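Local structure of beta-N-acetylglucosaminidase Nag2 (Vibrio harveyi, 6EZR) at residues C20-T25 against C81-G86; I166-A171 against F200-T205; T296-L301 against I365-V370. The protein probably catalyses the hydrolysis of terminal non-reducing N-acetyl-D-hexosamine residues in N-acetyl-beta-D-hexosaminides, as a family 20 glycoside hydrolase. All blocks are in the same frame, centred on the assembly; numbering follows the deposited sequence.

Contact 1 (C20-T25 against C81-G86); sequences CRFGLT and CEFSIG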
loop_
_atom_site.group_PDB
_atom_site.type_symbol
_atom_site.label_atom_id
_atom_site.label_comp_id
_atom_site.label_asym_id
_atom_site.label_seq_id
_atom_site.Cartn_x
_atom_site.Cartn_y
_atom_site.Cartn_z
ATOM N N CYS A 20 6.602 28.158 1.966
ATOM C CA CYS A 20 5.310 28.633 1.459
ATOM C C CYS A 20 4.527 29.326 2.554
ATOM O O CYS A 20 4.438 28.802 3.663
ATOM C CB CYS A 20 4.461 27.479 0.926
ATOM S SG CYS A 20 5.038 26.831 -0.651
ATOM N N ARG A 21 3.932 30.474 2.221
ATOM C CA ARG A 21 3.083 31.220 3.155
ATOM C C ARG A 21 1.653 31.247 2.625
ATOM O O ARG A 21 1.430 31.487 1.429
ATOM C CB ARG A 21 3.611 32.644 3.364
ATOM C CG ARG A 21 2.963 33.386 4.523
ATOM C CD ARG A 21 3.720 34.664 4.857
ATOM N NE ARG A 21 3.672 35.610 3.744
ATOM C CZ ARG A 21 2.892 36.684 3.661
ATOM N NH1 ARG A 21 2.068 37.028 4.627
ATOM N NH2 ARG A 21 2.956 37.437 2.583
ATOM N N PHE A 22 0.703 30.987 3.521
ATOM C CA PHE A 22 -0.711 30.933 3.193
ATOM C C PHE A 22 -1.529 31.919 4.017
ATOM O O PHE A 22 -1.193 32.214 5.168
ATOM C CB PHE A 22 -1.280 29.536 3.443
ATOM C CG PHE A 22 -0.582 28.441 2.684
ATOM C CD1 PHE A 22 -1.014 28.062 1.419
ATOM C CD2 PHE A 22 0.500 27.780 3.245
ATOM C CE1 PHE A 22 -0.368 27.039 0.727
ATOM C CE2 PHE A 22 1.143 26.761 2.563
ATOM C CZ PHE A 22 0.710 26.387 1.305
ATOM N N GLY A 23 -2.604 32.418 3.401
ATOM C CA GLY A 23 -3.640 33.154 4.092
ATOM C C GLY A 23 -4.788 32.200 4.301
ATOM O O GLY A 23 -5.157 31.463 3.392
ATOM N N LEU A 24 -5.329 32.193 5.511
ATOM C CA LEU A 24 -6.500 31.396 5.858
ATOM C C LEU A 24 -7.585 32.363 6.281
ATOM O O LEU A 24 -7.404 33.070 7.275
ATOM C CB LEU A 24 -6.173 30.448 7.022
ATOM C CG LEU A 24 -7.285 29.558 7.598
ATOM C CD1 LEU A 24 -6.685 28.340 8.285
ATOM C CD2 LEU A 24 -8.193 30.300 8.581
ATOM N N THR A 25 -8.705 32.382 5.555
ATOM C CA THR A 25 -9.888 33.159 5.954
ATOM C C THR A 25 -11.049 32.236 6.329
ATOM O O THR A 25 -11.477 31.436 5.521
ATOM C CB THR A 25 -10.357 34.119 4.841
ATOM O OG1 THR A 25 -9.226 34.770 4.258
ATOM C CG2 THR A 25 -11.286 35.187 5.409
ATOM N N CYS A 81 -6.018 34.331 9.403
ATOM C CA CYS A 81 -4.744 33.844 9.961
ATOM C C CYS A 81 -3.752 33.412 8.871
ATOM O O CYS A 81 -4.124 32.717 7.917
ATOM C CB CYS A 81 -4.992 32.674 10.904
ATOM S SG CYS A 81 -3.520 32.118 11.787
ATOM N N GLU A 82 -2.496 33.839 9.017
ATOM C CA GLU A 82 -1.401 33.377 8.170
ATOM C C GLU A 82 -0.576 32.304 8.852
ATOM O O GLU A 82 -0.428 32.295 10.074
ATOM C CB GLU A 82 -0.491 34.523 7.792
ATOM C CG GLU A 82 -1.123 35.441 6.770
ATOM C CD GLU A 82 -0.287 36.659 6.472
ATOM O OE1 GLU A 82 -0.794 37.554 5.759
ATOM O OE2 GLU A 82 0.882 36.712 6.921
ATOM N N PHE A 83 -0.053 31.392 8.043
ATOM C CA PHE A 83 0.919 30.401 8.493
ATOM C C PHE A 83 1.812 30.022 7.322
ATOM O O PHE A 83 1.526 30.344 6.157
ATOM C CB PHE A 83 0.228 29.165 9.092
ATOM C CG PHE A 83 -0.534 28.343 8.091
ATOM C CD1 PHE A 83 -1.870 28.633 7.800
ATOM C CD2 PHE A 83 0.079 27.277 7.436
ATOM C CE1 PHE A 83 -2.579 27.874 6.870
ATOM C CE2 PHE A 83 -0.620 26.524 6.504
ATOM C CZ PHE A 83 -1.951 26.825 6.217
ATOM N N SER A 84 2.890 29.330 7.654
ATOM C CA SER A 84 3.872 28.885 6.684
ATOM C C SER A 84 4.242 27.424 6.903
ATOM O O SER A 84 4.089 26.875 8.006
ATOM C CB SER A 84 5.131 29.754 6.761
ATOM O OG SER A 84 4.891 31.063 6.274
ATOM N N ILE A 85 4.732 26.821 5.822
ATOM C CA ILE A 85 5.245 25.451 5.801
ATOM C C ILE A 85 6.610 25.457 5.125
ATOM O O ILE A 85 6.916 26.338 4.314
ATOM C CB ILE A 85 4.306 24.477 5.048
ATOM C CG1 ILE A 85 4.173 24.852 3.573
ATOM C CG2 ILE A 85 2.934 24.475 5.690
ATOM C CD1 ILE A 85 3.479 23.819 2.703
ATOM N N GLY A 86 7.418 24.462 5.453
ATOM C CA GLY A 86 8.730 24.309 4.854
ATOM C C GLY A 86 8.579 23.423 3.647
ATOM O O GLY A 86 8.780 22.214 3.729
#
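F22 and F83 sit opposite each other as a hydrogen-bonded pair of an antiparallel beta sheet. Strand 19-28 runs beside strand 78-85, an edge strand of an eight-stranded mixed sheet in the N-terminal part of the chain. Six backbone bonds join the segments, two each at C20-I85, F22-F83 and L24-C81. The straightest is F22 N to F83 O, 2.8 Å.

F22 can be followed outward from its backbone. F22 CB lies over one face of the F83 ring, a CH-pi contact 4.2 Å from the ring centroid. CG sits beside the backbone N (chi1 -57°), and the ring leads on toward I85. F22 CD2 comes within 3.7 Å of F83 CE2. The two rings are near parallel, with planes 26° apart, but slid so far that they barely overlap. F22 CE2 then meets I85 CG1 at 3.7 Å, in the plane of the F22 ring and at its edge. F22 CZ touches I85 CD1. I85 CG1 also packs on C20 CB, so this one methylene touches both C20 and F22. F90 also meets the F22 ring, and L10 and V12 of strand 6-16 touch the same side chain. This face of the sheet, with C20, F22, L24, C81, F83 and I85, is buried.

On the other face R21, E82 and S84 are partly exposed. R21 CG passes S84 OG, and the chain bends at chi3 toward E82. E82 reaches across extended, and its OE1 is hydrogen-bonded to Y80 OH. Carboxylate and guanidinium planes stand 70° apart. The salt bridge is R21 NH1 to E82 OE2, 2.6 Å, met at the guanidinium edge by a bent, weak hydrogen bond.

Contact 2 (I166-A171 against F200-T205); sequences IYTDLA and FKSNPT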
loop_
_atom_site.group_PDB
_atom_site.type_symbol
_atom_site.label_atom_id
_atom_site.label_comp_id
_atom_site.label_asym_id
_atom_site.label_seq_id
_atom_site.Cartn_x
_atom_site.Cartn_y
_atom_site.Cartn_z
ATOM N N ILE A 166 -7.910 -33.031 -15.881
ATOM C CA ILE A 166 -6.808 -32.783 -14.951
ATOM C C ILE A 166 -6.098 -34.107 -14.624
ATOM O O ILE A 166 -6.690 -35.038 -14.057
ATOM C CB ILE A 166 -7.286 -31.995 -13.688
ATOM C CG1 ILE A 166 -6.192 -31.909 -12.619
ATOM C CG2 ILE A 166 -8.565 -32.585 -13.105
ATOM C CD1 ILE A 166 -6.436 -30.807 -11.604
ATOM N N TYR A 167 -4.826 -34.176 -15.014
ATOM C CA TYR A 167 -4.003 -35.369 -14.831
ATOM C C TYR A 167 -2.886 -35.169 -13.809
ATOM O O TYR A 167 -1.892 -35.889 -13.827
ATOM C CB TYR A 167 -3.444 -35.810 -16.183
ATOM C CG TYR A 167 -4.529 -35.956 -17.226
ATOM C CD1 TYR A 167 -5.603 -36.821 -17.018
ATOM C CD2 TYR A 167 -4.504 -35.216 -18.407
ATOM C CE1 TYR A 167 -6.612 -36.954 -17.960
ATOM C CE2 TYR A 167 -5.506 -35.350 -19.355
ATOM C CZ TYR A 167 -6.553 -36.217 -19.125
ATOM O OH TYR A 167 -7.542 -36.348 -20.060
ATOM N N THR A 168 -3.067 -34.204 -12.910
ATOM C CA THR A 168 -2.158 -34.002 -11.784
ATOM C C THR A 168 -2.808 -33.128 -10.717
ATOM O O THR A 168 -3.481 -32.141 -11.029
ATOM C CB THR A 168 -0.800 -33.401 -12.212
ATOM O OG1 THR A 168 -0.006 -33.112 -11.052
ATOM C CG2 THR A 168 -0.971 -32.134 -13.054
ATOM N N ASP A 169 -2.583 -33.500 -9.460
ATOM C CA ASP A 169 -3.177 -32.814 -8.320
ATOM C C ASP A 169 -2.557 -31.437 -8.085
ATOM O O ASP A 169 -3.195 -30.585 -7.475
ATOM C CB ASP A 169 -3.080 -33.682 -7.051
ATOM C CG ASP A 169 -3.886 -34.989 -7.151
ATOM O OD1 ASP A 169 -4.877 -35.063 -7.917
ATOM O OD2 ASP A 169 -3.518 -35.953 -6.444
ATOM N N LEU A 170 -1.332 -31.218 -8.569
ATOM C CA LEU A 170 -0.702 -29.880 -8.581
ATOM C C LEU A 170 -1.550 -28.795 -9.266
ATOM O O LEU A 170 -1.464 -27.627 -8.894
ATOM C CB LEU A 170 0.677 -29.927 -9.257
ATOM C CG LEU A 170 1.845 -30.613 -8.539
ATOM C CD1 LEU A 170 3.073 -30.612 -9.437
ATOM C CD2 LEU A 170 2.184 -29.942 -7.216
ATOM N N ALA A 171 -2.345 -29.190 -10.261
ATOM C CA ALA A 171 -3.235 -28.286 -10.992
ATOM C C ALA A 171 -4.608 -28.055 -10.349
ATOM O O ALA A 171 -5.417 -27.313 -10.904
ATOM C CB ALA A 171 -3.420 -28.802 -12.416
ATOM N N PHE A 200 -5.066 -30.226 -18.290
ATOM C CA PHE A 200 -4.023 -29.874 -17.326
ATOM C C PHE A 200 -3.104 -31.080 -17.135
ATOM O O PHE A 200 -3.539 -32.133 -16.673
ATOM C CB PHE A 200 -4.643 -29.462 -15.989
ATOM C CG PHE A 200 -5.278 -28.100 -16.007
ATOM C CD1 PHE A 200 -6.544 -27.909 -16.556
ATOM C CD2 PHE A 200 -4.615 -27.003 -15.467
ATOM C CE1 PHE A 200 -7.129 -26.644 -16.572
ATOM C CE2 PHE A 200 -5.197 -25.743 -15.479
ATOM C CZ PHE A 200 -6.458 -25.561 -16.030
ATOM N N LYS A 201 -1.833 -30.913 -17.490
ATOM C CA LYS A 201 -0.863 -32.008 -17.520
ATOM C C LYS A 201 0.397 -31.636 -16.746
ATOM O O LYS A 201 0.878 -30.518 -16.843
ATOM C CB LYS A 201 -0.502 -32.325 -18.975
ATOM C CG LYS A 201 0.568 -33.393 -19.143
ATOM C CD LYS A 201 1.034 -33.517 -20.578
ATOM C CE LYS A 201 2.183 -34.506 -20.684
ATOM N NZ LYS A 201 2.774 -34.485 -22.049
ATOM N N SER A 202 0.940 -32.592 -16.003
ATOM C CA SER A 202 2.203 -32.402 -15.292
ATOM C C SER A 202 3.400 -32.450 -16.240
ATOM O O SER A 202 3.440 -33.268 -17.150
ATOM C CB SER A 202 2.375 -33.486 -14.235
ATOM O OG SER A 202 3.537 -33.262 -13.471
ATOM N N ASN A 203 4.371 -31.571 -16.001
ATOM C CA ASN A 203 5.663 -31.581 -16.694
ATOM C C ASN A 203 6.746 -31.115 -15.704
ATOM O O ASN A 203 6.980 -29.917 -15.567
ATOM C CB ASN A 203 5.625 -30.702 -17.958
ATOM C CG ASN A 203 6.915 -30.772 -18.783
ATOM O OD1 ASN A 203 7.992 -31.078 -18.268
ATOM N ND2 ASN A 203 6.805 -30.474 -20.072
ATOM N N PRO A 204 7.424 -32.071 -15.030
ATOM C CA PRO A 204 8.351 -31.766 -13.928
ATOM C C PRO A 204 9.717 -31.165 -14.316
ATOM O O PRO A 204 10.491 -30.807 -13.422
ATOM C CB PRO A 204 8.538 -33.131 -13.248
ATOM C CG PRO A 204 8.379 -34.116 -14.352
ATOM C CD PRO A 204 7.409 -33.517 -15.337
ATOM N N THR A 205 10.016 -31.068 -15.611
ATOM C CA THR A 205 11.238 -30.391 -16.073
ATOM C C THR A 205 11.143 -28.864 -15.957
ATOM O O THR A 205 12.171 -28.188 -15.848
ATOM C CB THR A 205 11.585 -30.738 -17.537
ATOM O OG1 THR A 205 10.564 -30.245 -18.412
ATOM C CG2 THR A 205 11.744 -32.251 -17.731
HETATM O O HOH W 1 -0.065 -35.312 -16.030
#
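Y167 and F200 supply the one direct backbone hydrogen bond between these segments. Y167 N donates to F200 O at 2.9 Å, with 165° at the hydrogen. It follows the parallel bridge of I166 with F200, where the strand of I166 ends. Beyond it the segments diverge, and a water spans the widening gap. It donates to Y167 O and accepts from S202 N, at 2.9 Å from each. T168 OG1 takes a weak bond from L170 N as the loop turns back.

The apolar contacts are few. A171 CB lies 3.7 Å from F200 CD2 and also touches F200 CB. I166 CB and F200 CB stand side by side on the same face of the sheet. T168 turns its methyl to segment 200-205, with CG2 between the backbone N and the carbonyl carbon. T168 CB and CG2 both pack on S202 CB at 3.8 Å, and S202 N is also near the methyl.

This is edge packing in the family 20 domain 2 region, away from the annotated sites. The loop leads from strand 164-166 into helix 172-186, whose K175 and L178 touch F200. F230 of helix 227-240 packs on T168, A171 and F200, and strand 198-202 continues the sheet to strand 220-224.

Contact 3 (T296-L301 against I365-V370); sequences TFHWHL and IPEIDV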
loop_
_atom_site.group_PDB
_atom_site.type_symbol
_atom_site.label_atom_id
_atom_site.label_comp_id
_atom_site.label_asym_id
_atom_site.label_seq_id
_atom_site.Cartn_x
_atom_site.Cartn_y
_atom_site.Cartn_z
ATOM N N THR A 296 2.675 -12.381 -3.964
ATOM C CA THR A 296 2.791 -11.942 -2.578
ATOM C C THR A 296 1.917 -10.720 -2.280
ATOM O O THR A 296 1.906 -9.740 -3.022
ATOM C CB THR A 296 4.258 -11.656 -2.188
ATOM O OG1 THR A 296 5.100 -12.709 -2.670
ATOM C CG2 THR A 296 4.407 -11.569 -0.666
ATOM N N PHE A 297 1.178 -10.810 -1.179
ATOM C CA PHE A 297 0.426 -9.696 -0.646
ATOM C C PHE A 297 1.080 -9.338 0.674
ATOM O O PHE A 297 1.123 -10.144 1.609
ATOM C CB PHE A 297 -1.039 -10.070 -0.460
ATOM C CG PHE A 297 -1.903 -8.936 0.017
ATOM C CD1 PHE A 297 -2.107 -7.810 -0.786
ATOM C CD2 PHE A 297 -2.521 -8.986 1.258
ATOM C CE1 PHE A 297 -2.912 -6.760 -0.357
ATOM C CE2 PHE A 297 -3.325 -7.938 1.693
ATOM C CZ PHE A 297 -3.523 -6.826 0.884
ATOM N N HIS A 298 1.632 -8.134 0.725
ATOM C CA HIS A 298 2.252 -7.603 1.925
ATOM C C HIS A 298 1.198 -6.750 2.617
ATOM O O HIS A 298 0.868 -5.672 2.140
ATOM C CB HIS A 298 3.485 -6.806 1.500
ATOM C CG HIS A 298 4.208 -6.102 2.608
ATOM N ND1 HIS A 298 5.509 -5.687 2.461
ATOM C CD2 HIS A 298 3.818 -5.682 3.836
ATOM C CE1 HIS A 298 5.897 -5.049 3.549
ATOM N NE2 HIS A 298 4.889 -5.036 4.402
ATOM N N TRP A 299 0.695 -7.251 3.749
ATOM C CA TRP A 299 -0.380 -6.624 4.528
ATOM C C TRP A 299 0.189 -5.744 5.667
ATOM O O TRP A 299 0.645 -6.232 6.707
ATOM C CB TRP A 299 -1.304 -7.712 5.104
ATOM C CG TRP A 299 -2.762 -7.352 5.239
ATOM C CD1 TRP A 299 -3.342 -6.113 5.110
ATOM C CD2 TRP A 299 -3.822 -8.252 5.560
ATOM N NE1 TRP A 299 -4.695 -6.198 5.320
ATOM C CE2 TRP A 299 -5.018 -7.500 5.593
ATOM C CE3 TRP A 299 -3.881 -9.630 5.820
ATOM C CZ2 TRP A 299 -6.261 -8.083 5.873
ATOM C CZ3 TRP A 299 -5.114 -10.207 6.103
ATOM C CH2 TRP A 299 -6.287 -9.432 6.122
ATOM N N HIS A 300 0.155 -4.438 5.445
ATOM C CA HIS A 300 0.625 -3.464 6.411
ATOM C C HIS A 300 -0.539 -3.112 7.338
ATOM O O HIS A 300 -1.392 -2.285 7.000
ATOM C CB HIS A 300 1.141 -2.244 5.658
ATOM C CG HIS A 300 1.662 -1.155 6.537
ATOM N ND1 HIS A 300 2.997 -1.026 6.838
ATOM C CD2 HIS A 300 1.036 -0.126 7.153
ATOM C CE1 HIS A 300 3.173 0.027 7.614
ATOM N NE2 HIS A 300 1.999 0.593 7.821
ATOM N N LEU A 301 -0.562 -3.750 8.505
ATOM C CA LEU A 301 -1.751 -3.780 9.373
ATOM C C LEU A 301 -1.711 -2.826 10.544
ATOM O O LEU A 301 -2.711 -2.688 11.251
ATOM C CB LEU A 301 -1.939 -5.185 9.934
ATOM C CG LEU A 301 -2.300 -6.250 8.909
ATOM C CD1 LEU A 301 -1.783 -7.612 9.360
ATOM C CD2 LEU A 301 -3.800 -6.264 8.706
ATOM N N ILE A 365 2.220 -11.709 3.653
ATOM C CA ILE A 365 3.284 -11.360 4.609
ATOM C C ILE A 365 2.766 -10.263 5.538
ATOM O O ILE A 365 2.558 -9.137 5.094
ATOM C CB ILE A 365 4.586 -10.930 3.888
ATOM C CG1 ILE A 365 5.143 -12.126 3.115
ATOM C CG2 ILE A 365 5.634 -10.403 4.881
ATOM C CD1 ILE A 365 6.355 -11.833 2.258
ATOM N N PRO A 366 2.543 -10.584 6.827
ATOM C CA PRO A 366 2.018 -9.562 7.735
ATOM C C PRO A 366 3.119 -8.654 8.216
ATOM O O PRO A 366 4.252 -9.110 8.362
ATOM C CB PRO A 366 1.484 -10.386 8.902
ATOM C CG PRO A 366 2.421 -11.542 8.958
ATOM C CD PRO A 366 2.698 -11.876 7.515
ATOM N N GLU A 367 2.783 -7.393 8.480
ATOM C CA GLU A 367 3.737 -6.422 9.030
ATOM C C GLU A 367 3.272 -5.860 10.376
ATOM O O GLU A 367 2.160 -5.348 10.488
ATOM C CB GLU A 367 3.984 -5.274 8.051
ATOM C CG GLU A 367 5.040 -4.283 8.539
ATOM C CD GLU A 367 5.266 -3.104 7.614
ATOM O OE1 GLU A 367 5.044 -3.215 6.394
ATOM O OE2 GLU A 367 5.658 -2.038 8.118
ATOM N N ILE A 368 4.152 -5.948 11.374
ATOM C CA ILE A 368 3.975 -5.313 12.689
ATOM C C ILE A 368 5.104 -4.285 12.892
ATOM O O ILE A 368 6.231 -4.647 13.231
ATOM C CB ILE A 368 4.002 -6.353 13.847
ATOM C CG1 ILE A 368 2.984 -7.489 13.628
ATOM C CG2 ILE A 368 3.779 -5.677 15.197
ATOM C CD1 ILE A 368 1.529 -7.069 13.537
ATOM N N ASP A 369 4.779 -3.006 12.698
ATOM C CA ASP A 369 5.745 -1.889 12.817
ATOM C C ASP A 369 6.254 -1.647 14.255
ATOM O O ASP A 369 5.471 -1.249 15.111
ATOM C CB ASP A 369 5.081 -0.571 12.346
ATOM C CG ASP A 369 5.399 -0.191 10.908
ATOM O OD1 ASP A 369 6.467 -0.548 10.372
ATOM O OD2 ASP A 369 4.571 0.546 10.330
ATOM N N VAL A 370 7.552 -1.868 14.499
ATOM C CA VAL A 370 8.240 -1.470 15.762
ATOM C C VAL A 370 9.689 -1.058 15.461
ATOM O O VAL A 370 10.217 -1.467 14.420
ATOM C CB VAL A 370 8.278 -2.599 16.833
ATOM C CG1 VAL A 370 6.900 -2.827 17.430
ATOM C CG2 VAL A 370 8.869 -3.893 16.281
#
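H298, W299 and their partners I365 and P366 pair two parallel strands whose axes come within 4.8 Å and are inclined by 21°. I365 N donates to F297 O, W299 N to I365 O, and E367 N to W299 O.

Side chains alternate between the two faces. H298, H300 and E367 share one of them, and the E367 carboxylate joins both imidazoles. E367 is extended, with CG anti to the backbone N (chi1 -176°), which carries OE1 across to the neighbouring strand. H298 NE2 donates to E367 OE1 at 2.7 Å, on the anti lone pair, with the carboxylate plane turned 60° from the ring. H300 ND1 reaches the same E367 OE1 at 3.0 Å. It comes from above the carboxylate plane, while OE1 lies in the H300 ring plane; the two planes are nearly perpendicular. Two ring N-H groups thus grip one buried oxygen. H298 ND1 bonds to Q578 NE2, and H300 NE2 bonds to D303 OD2. Each imidazole is therefore bonded at both ring nitrogens, which should hold its rotation. W487 NE1 holds the other oxygen of E367, OE2. D369 OD2 approaches H300 CE1 at 3.1 Å.

At the start of the pair, T296 CG2 touches I365 CD1 at 3.5 Å. On the other face, the W299 indole is sandwiched within its own strand between F297 CE2 and L301 CD2. L301 CD1 also lies near P366 CB.

The pair belongs to the parallel barrel of the catalytic TIM-barrel domain. The H300 side chain is about 5 Å from that of R274, which binds N-acetyl-D-glucosamine, so the polar network lies next to this sugar-binding residue. Strands 265-271 and 431-435 flank the two strands. Helix 279-291 covers F297, and helix 410-426 packs on P366 and I368.

How the contacts relate
The three contacts belong to three separate sheets and share no strand or helix. Contact 3 is wholly buried, about 10 Å from the centre of the chain. Contacts 1 and 2 lie farther out, on opposite sides of that centre, with their own centres about 65 Å apart. Contact 1 is still mostly buried, through an apolar aromatic face, and keeps its salt bridge on a partly exposed one. Contact 2 is partly buried and has the smallest interface, with one direct backbone bond, a bridging water and a few apolar contacts. In contact 3 the polar groups are inside: a buried carboxylate is bonded by two histidines. Contacts 2 and 3 come no nearer than about 17 Å between nearest atoms.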